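Local coordinates for enterochelin esterase (Salmonella enterica subsp. enterica serovar Typhimurium, PDB 3MGA), which probably hydrolyses the ester bonds of ferric enterobactin, so that iron carried by this siderophore can be released inside the bacterial cell, at residues Ile191-Asp196 and Ala272-Ser277; Ile345-Gly350 and Gln361-Gln366. All blocks are in the same frame, centred on the assembly; numbering follows the deposited sequence.

Overall arrangement
Both contacts belong to the esterase domain. Contact 2 packs a strand against the helix that directly follows it, while contact 1 joins a strand to the end of a helix much later in the chain. They share the eight-stranded mixed sheet but lie in different parts of it: contact 1 uses strand 185-193, next to the outermost strand 174-180, whereas contact 2 uses strand 344-350, next to the other outermost strand, 373-379. Their centres are 31 Å apart and their nearest atoms about 17 Å. Along the chain contact 1 closes before contact 2 opens. Between them runs the Gly287-Ser289-Gly291 pattern, consistent with a nucleophile elbow after strand 284-288, also in this sheet.

Contact 1: Ile191-Asp196 and Ala272-Ser277; sequences ILTTGD and AVTPFS
The end of strand 185-193, at Ile191-Asp196, passes the segment Ala272-Ser277, which follows on from helix 256-273, with the CA atoms of Thr193 and Thr274 the nearest pair at 8.4 Å. That spacing leaves the joining to side chains, two from each segment. The buried Ile191 stretches out fully, chi2 179°, and its terminal CD1 meets the CG2 branch of Val273 at 3.8 Å, the two side chains lying aslant to one another. Two residues along the strand, Thr193 meets Thr274 tip to tip, methyl first: CG2 of Thr193 is 4.1 Å from CG2 of Thr274. In both threonines the methyl stands anti to the carbonyl carbon, which leaves the hydroxyl between backbone N and carbonyl carbon (chi1 64° and 57°). The hydroxyl of Thr274 is covered by this packing and has no polar partner in the model. NH2 of Arg202 is hydrogen-bonded to O of Gly195 and NH1 to O of Pro275, which links the two loops through one guanidinium. The end of helix 256-273 and the loop leading on toward strand 284-288 thus pack over the penultimate strand 185-193 of the mixed sheet of an alpha/beta-hydrolase fold.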
ATOM      1  N   ILE A 191     -13.152  15.113   1.093  1.00 32.73           N
ATOM      2  CA  ILE A 191     -14.265  14.656   1.905  1.00 32.29           C
ATOM      3  C   ILE A 191     -15.281  13.905   1.073  1.00 31.59           C
ATOM      4  O   ILE A 191     -15.818  14.443   0.118  1.00 33.02           O
ATOM      5  CB  ILE A 191     -14.999  15.829   2.579  1.00 33.22           C
ATOM      6  CG1 ILE A 191     -14.057  16.627   3.475  1.00 35.17           C
ATOM      7  CG2 ILE A 191     -16.166  15.314   3.420  1.00 34.70           C
ATOM      8  CD1 ILE A 191     -14.740  17.834   4.141  1.00 36.83           C
ATOM      9  N   LEU A 192     -15.544  12.662   1.440  1.00 31.55           N
ATOM     10  CA  LEU A 192     -16.562  11.867   0.769  1.00 34.14           C
ATOM     11  C   LEU A 192     -17.573  11.406   1.810  1.00 34.88           C
ATOM     12  O   LEU A 192     -17.190  10.946   2.870  1.00 34.50           O
ATOM     13  CB  LEU A 192     -15.966  10.630   0.094  1.00 34.25           C
ATOM     14  CG  LEU A 192     -17.009   9.710  -0.557  1.00 34.89           C
ATOM     15  CD1 LEU A 192     -17.600  10.397  -1.776  1.00 34.55           C
ATOM     16  CD2 LEU A 192     -16.401   8.371  -0.947  1.00 36.74           C
ATOM     17  N   THR A 193     -18.857  11.545   1.502  1.00 36.80           N
ATOM     18  CA  THR A 193     -19.919  11.084   2.384  1.00 38.46           C
ATOM     19  C   THR A 193     -20.672  10.005   1.612  1.00 40.77           C
ATOM     20  O   THR A 193     -20.903  10.156   0.417  1.00 41.70           O
ATOM     21  CB  THR A 193     -20.896  12.215   2.757  1.00 39.62           C
ATOM     22  OG1 THR A 193     -21.560  12.679   1.581  1.00 41.70           O
ATOM     23  CG2 THR A 193     -20.166  13.370   3.415  1.00 38.01           C
ATOM     24  N   THR A 194     -21.061   8.926   2.281  1.00 42.87           N
ATOM     25  CA  THR A 194     -21.766   7.834   1.611  1.00 45.07           C
ATOM     26  C   THR A 194     -23.143   7.524   2.206  1.00 48.71           C
ATOM     27  O   THR A 194     -23.683   6.435   2.008  1.00 51.05           O
ATOM     28  CB  THR A 194     -20.906   6.552   1.612  1.00 44.88           C
ATOM     29  OG1 THR A 194     -20.669   6.114   2.962  1.00 42.62           O
ATOM     30  CG2 THR A 194     -19.585   6.817   0.919  1.00 42.33           C
ATOM     31  N   GLY A 195     -23.717   8.483   2.920  1.00 51.39           N
ATOM     32  CA  GLY A 195     -25.040   8.307   3.515  1.00 54.26           C
ATOM     33  C   GLY A 195     -25.538   9.593   4.146  1.00 56.31           C
ATOM     34  O   GLY A 195     -24.740  10.392   4.647  1.00 55.39           O
ATOM     35  N   ASP A 196     -26.853   9.799   4.114  1.00 58.90           N
ATOM     36  CA  ASP A 196     -27.473  10.997   4.690  1.00 61.60           C
ATOM     37  C   ASP A 196     -28.319  10.693   5.933  1.00 64.13           C
ATOM     38  O   ASP A 196     -28.658  11.604   6.688  1.00 65.44           O
ATOM     39  CB  ASP A 196     -28.316  11.719   3.626  1.00 62.97           C
ATOM     40  CG  ASP A 196     -27.465  12.315   2.498  1.00 62.65           C
ATOM     41  OD1 ASP A 196     -26.295  12.676   2.750  1.00 58.82           O
ATOM     42  OD2 ASP A 196     -27.977  12.453   1.366  1.00 65.82           O
ATOM     43  N   ALA A 272     -18.069  21.303  10.491  1.00 48.57           N
ATOM     44  CA  ALA A 272     -18.891  22.443  10.088  1.00 50.23           C
ATOM     45  C   ALA A 272     -19.573  22.205   8.744  1.00 49.65           C
ATOM     46  O   ALA A 272     -20.633  22.760   8.488  1.00 52.26           O
ATOM     47  CB  ALA A 272     -18.067  23.718  10.048  1.00 50.19           C
ATOM     48  N   VAL A 273     -18.981  21.369   7.895  1.00 48.22           N
ATOM     49  CA  VAL A 273     -19.566  21.090   6.577  1.00 48.60           C
ATOM     50  C   VAL A 273     -20.493  19.872   6.569  1.00 49.00           C
ATOM     51  O   VAL A 273     -21.482  19.870   5.846  1.00 50.41           O
ATOM     52  CB  VAL A 273     -18.483  20.974   5.446  1.00 47.41           C
ATOM     53  CG1 VAL A 273     -17.809  22.327   5.236  1.00 47.81           C
ATOM     54  CG2 VAL A 273     -17.466  19.891   5.743  1.00 42.55           C
ATOM     55  N   THR A 274     -20.157  18.838   7.339  1.00 48.77           N
ATOM     56  CA  THR A 274     -20.999  17.633   7.457  1.00 49.57           C
ATOM     57  C   THR A 274     -20.825  16.981   8.831  1.00 48.46           C
ATOM     58  O   THR A 274     -19.697  16.778   9.286  1.00 47.42           O
ATOM     59  CB  THR A 274     -20.705  16.573   6.375  1.00 48.55           C
ATOM     60  OG1 THR A 274     -19.322  16.189   6.426  1.00 48.75           O
ATOM     61  CG2 THR A 274     -21.050  17.101   4.987  1.00 52.39           C
ATOM     62  N   PRO A 275     -21.941  16.641   9.491  1.00 47.83           N
ATOM     63  CA  PRO A 275     -21.861  16.020  10.814  1.00 47.66           C
ATOM     64  C   PRO A 275     -21.288  14.599  10.832  1.00 45.06           C
ATOM     65  O   PRO A 275     -21.369  13.885   9.844  1.00 42.35           O
ATOM     66  CB  PRO A 275     -23.330  15.978  11.283  1.00 50.07           C
ATOM     67  CG  PRO A 275     -24.111  16.825  10.334  1.00 49.76           C
ATOM     68  CD  PRO A 275     -23.334  16.863   9.059  1.00 50.55           C
ATOM     69  N   PHE A 276     -20.691  14.228  11.963  1.00 45.88           N
ATOM     70  CA  PHE A 276     -20.155  12.876  12.184  1.00 45.10           C
ATOM     71  C   PHE A 276     -20.101  12.574  13.691  1.00 46.51           C
ATOM     72  O   PHE A 276     -20.076  13.487  14.519  1.00 47.69           O
ATOM     73  CB  PHE A 276     -18.793  12.656  11.510  1.00 43.34           C
ATOM     74  CG  PHE A 276     -17.716  13.588  11.978  1.00 42.66           C
ATOM     75  CD1 PHE A 276     -17.012  13.326  13.153  1.00 41.00           C
ATOM     76  CD2 PHE A 276     -17.371  14.704  11.224  1.00 40.49           C
ATOM     77  CE1 PHE A 276     -16.009  14.177  13.584  1.00 41.93           C
ATOM     78  CE2 PHE A 276     -16.363  15.562  11.644  1.00 38.85           C
ATOM     79  CZ  PHE A 276     -15.680  15.298  12.829  1.00 41.69           C
ATOM     80  N   SER A 277     -20.084  11.287  14.027  1.00 46.60           N
ATOM     81  CA  SER A 277     -20.079  10.828  15.423  1.00 47.79           C
ATOM     82  C   SER A 277     -18.839  11.173  16.249  1.00 48.31           C
ATOM     83  O   SER A 277     -17.698  11.141  15.755  1.00 44.82           O
ATOM     84  CB  SER A 277     -20.268   9.309  15.471  1.00 47.69           C
ATOM     85  OG  SER A 277     -20.218   8.830  16.806  1.00 49.59           O
TER

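Contact 2: Ile345-Gly350 and Gln361-Gln366; sequences IVLEAG and QALYAQ
Leu347 carries this contact from the strand, dividing its two methyl branches between Leu363 and Tyr364 of the helix segment Gln361-Gln366, one to each. The strand segment begins with Ile345, which faces the helix layer too, but its side chain rests on Leu367, just past the helical segment, and on Ile374 of the adjoining strand. Val346 follows with backbone hydrogen bonds to Val309 and Ser311 of strand 308-312, while Ile345 and Leu347 make theirs to strand 373-379 on the other flank, so the segment is held between two parallel neighbours.

At Leu347 the backbone comes nearest the helix, its CA 7.8 Å from that of Tyr364. The side chain leaves with CG roughly anti to the backbone N, chi1 -160°, and forks at its end. CD1 lies 4.2 Å from CD2 of Leu363, whose side chain it crosses at a slant. The other branch, CD2, reaches the root of the tyrosine instead of its ring, 4.2 Å from CB of Tyr364. This is the inner face of a beta-alpha-beta unit, in which strand 344-350, helix 354-367 and strand 373-379 follow one another and the helix covers the sheet between its two parallel strands. Phe316 touches both Leu347 and Leu363 from a loop, and Ile330 and Leu333 of helix 328-335 add to the surroundings of Leu363. The ring of Tyr364 turns away from Leu347 and meets Trp376 of strand 373-379, with the planes at about 65°.

Beyond Leu347 the alternation of the strand takes Glu348 to the other face of the sheet, where its buried carboxylate oxygen OE2 is hydrogen-bonded to NE2 of Gln312. Ala349 returns to the helix side and packs on Phe357 and Asn360, one to two turns earlier in the helix, and the backbone N of Gly350 is hydrogen-bonded to OE1 of Glu353.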
ATOM      1  N   ILE A 345      -8.073  -2.847  16.712  1.00 42.08           N
ATOM      2  CA  ILE A 345      -6.926  -2.670  15.833  1.00 42.47           C
ATOM      3  C   ILE A 345      -6.793  -3.743  14.767  1.00 41.50           C
ATOM      4  O   ILE A 345      -6.843  -4.934  15.068  1.00 42.09           O
ATOM      5  CB  ILE A 345      -5.608  -2.654  16.656  1.00 43.80           C
ATOM      6  CG1 ILE A 345      -5.695  -1.644  17.806  1.00 46.35           C
ATOM      7  CG2 ILE A 345      -4.440  -2.339  15.781  1.00 42.18           C
ATOM      8  CD1 ILE A 345      -4.456  -1.592  18.661  1.00 46.75           C
ATOM      9  N   VAL A 346      -6.675  -3.300  13.517  1.00 39.82           N
ATOM     10  CA  VAL A 346      -6.444  -4.184  12.395  1.00 39.27           C
ATOM     11  C   VAL A 346      -4.962  -3.976  12.100  1.00 39.36           C
ATOM     12  O   VAL A 346      -4.516  -2.854  11.848  1.00 37.29           O
ATOM     13  CB  VAL A 346      -7.287  -3.833  11.166  1.00 39.26           C
ATOM     14  CG1 VAL A 346      -6.803  -4.634   9.945  1.00 40.45           C
ATOM     15  CG2 VAL A 346      -8.764  -4.084  11.435  1.00 39.52           C
ATOM     16  N   LEU A 347      -4.196  -5.051  12.169  1.00 39.58           N
ATOM     17  CA  LEU A 347      -2.773  -4.963  11.966  1.00 40.83           C
ATOM     18  C   LEU A 347      -2.443  -5.883  10.801  1.00 40.13           C
ATOM     19  O   LEU A 347      -2.517  -7.104  10.911  1.00 40.33           O
ATOM     20  CB  LEU A 347      -2.070  -5.357  13.267  1.00 42.39           C
ATOM     21  CG  LEU A 347      -0.629  -4.926  13.505  1.00 44.85           C
ATOM     22  CD1 LEU A 347      -0.488  -3.418  13.376  1.00 45.23           C
ATOM     23  CD2 LEU A 347      -0.183  -5.395  14.884  1.00 44.79           C
ATOM     24  N   GLU A 348      -2.145  -5.270   9.660  1.00 39.43           N
ATOM     25  CA  GLU A 348      -1.841  -5.998   8.442  1.00 39.32           C
ATOM     26  C   GLU A 348      -0.399  -5.811   8.003  1.00 39.07           C
ATOM     27  O   GLU A 348       0.181  -4.735   8.170  1.00 39.56           O
ATOM     28  CB  GLU A 348      -2.780  -5.547   7.328  1.00 39.02           C
ATOM     29  CG  GLU A 348      -2.353  -5.987   5.933  1.00 42.71           C
ATOM     30  CD  GLU A 348      -3.201  -5.366   4.856  1.00 47.79           C
ATOM     31  OE1 GLU A 348      -4.446  -5.458   4.966  1.00 52.92           O
ATOM     32  OE2 GLU A 348      -2.623  -4.806   3.891  1.00 46.72           O
ATOM     33  N   ALA A 349       0.157  -6.873   7.430  1.00 39.31           N
ATOM     34  CA  ALA A 349       1.528  -6.887   6.925  1.00 40.40           C
ATOM     35  C   ALA A 349       1.691  -8.079   5.991  1.00 40.58           C
ATOM     36  O   ALA A 349       1.056  -9.118   6.186  1.00 42.01           O
ATOM     37  CB  ALA A 349       2.514  -6.965   8.060  1.00 41.61           C
ATOM     38  N   GLY A 350       2.527  -7.924   4.970  1.00 40.23           N
ATOM     39  CA  GLY A 350       2.742  -8.977   3.989  1.00 40.34           C
ATOM     40  C   GLY A 350       3.980  -9.811   4.262  1.00 42.12           C
ATOM     41  O   GLY A 350       4.950  -9.317   4.823  1.00 40.18           O
ATOM     42  N   GLN A 361       4.825  -8.523  13.852  1.00 48.95           N
ATOM     43  CA  GLN A 361       4.608  -9.680  14.730  1.00 50.72           C
ATOM     44  C   GLN A 361       4.985  -9.330  16.158  1.00 53.22           C
ATOM     45  O   GLN A 361       4.245  -9.628  17.097  1.00 55.60           O
ATOM     46  CB  GLN A 361       5.431 -10.887  14.286  1.00 51.50           C
ATOM     47  CG  GLN A 361       4.920 -11.563  13.038  1.00 49.80           C
ATOM     48  CD  GLN A 361       5.752 -12.773  12.666  1.00 52.81           C
ATOM     49  OE1 GLN A 361       6.978 -12.734  12.721  1.00 52.62           O
ATOM     50  NE2 GLN A 361       5.085 -13.854  12.259  1.00 53.73           N
ATOM     51  N   ALA A 362       6.148  -8.710  16.317  1.00 54.68           N
ATOM     52  CA  ALA A 362       6.627  -8.296  17.635  1.00 56.71           C
ATOM     53  C   ALA A 362       5.653  -7.288  18.228  1.00 55.92           C
ATOM     54  O   ALA A 362       5.357  -7.336  19.423  1.00 57.76           O
ATOM     55  CB  ALA A 362       8.021  -7.695  17.541  1.00 57.04           C
ATOM     56  N   LEU A 363       5.151  -6.379  17.392  1.00 53.34           N
ATOM     57  CA  LEU A 363       4.196  -5.384  17.859  1.00 53.26           C
ATOM     58  C   LEU A 363       2.940  -6.081  18.354  1.00 53.90           C
ATOM     59  O   LEU A 363       2.412  -5.732  19.404  1.00 54.19           O
ATOM     60  CB  LEU A 363       3.839  -4.379  16.761  1.00 51.08           C
ATOM     61  CG  LEU A 363       2.778  -3.346  17.164  1.00 49.22           C
ATOM     62  CD1 LEU A 363       3.179  -2.630  18.457  1.00 54.14           C
ATOM     63  CD2 LEU A 363       2.539  -2.361  16.058  1.00 43.90           C
ATOM     64  N   TYR A 364       2.477  -7.075  17.595  1.00 54.68           N
ATOM     65  CA  TYR A 364       1.280  -7.833  17.955  1.00 55.98           C
ATOM     66  C   TYR A 364       1.430  -8.531  19.306  1.00 59.76           C
ATOM     67  O   TYR A 364       0.544  -8.446  20.152  1.00 61.35           O
ATOM     68  CB  TYR A 364       0.943  -8.870  16.880  1.00 54.88           C
ATOM     69  CG  TYR A 364      -0.261  -9.708  17.242  1.00 56.26           C
ATOM     70  CD1 TYR A 364      -1.547  -9.304  16.892  1.00 53.63           C
ATOM     71  CD2 TYR A 364      -0.115 -10.893  17.966  1.00 60.51           C
ATOM     72  CE1 TYR A 364      -2.658 -10.063  17.235  1.00 55.38           C
ATOM     73  CE2 TYR A 364      -1.219 -11.658  18.320  1.00 63.55           C
ATOM     74  CZ  TYR A 364      -2.491 -11.237  17.947  1.00 62.41           C
ATOM     75  OH  TYR A 364      -3.590 -11.995  18.292  1.00 66.97           O
ATOM     76  N   ALA A 365       2.548  -9.223  19.503  1.00 62.48           N
ATOM     77  CA  ALA A 365       2.796  -9.932  20.761  1.00 66.69           C
ATOM     78  C   ALA A 365       2.772  -8.977  21.953  1.00 69.61           C
ATOM     79  O   ALA A 365       2.195  -9.290  22.985  1.00 71.06           O
ATOM     80  CB  ALA A 365       4.120 -10.674  20.701  1.00 67.93           C
ATOM     81  N   GLN A 366       3.391  -7.811  21.789  1.00 71.47           N
ATOM     82  CA  GLN A 366       3.463  -6.796  22.844  1.00 75.18           C
ATOM     83  C   GLN A 366       2.108  -6.289  23.326  1.00 76.12           C
ATOM     84  O   GLN A 366       1.788  -6.380  24.513  1.00 79.07           O
ATOM     85  CB  GLN A 366       4.293  -5.597  22.366  1.00 74.91           C
ATOM     86  CG  GLN A 366       5.794  -5.863  22.243  1.00 77.64           C
ATOM     87  CD  GLN A 366       6.482  -6.038  23.591  1.00 81.41           C
ATOM     88  OE1 GLN A 366       5.915  -5.728  24.642  1.00 83.17           O
ATOM     89  NE2 GLN A 366       7.718  -6.521  23.560  1.00 84.84           N
TER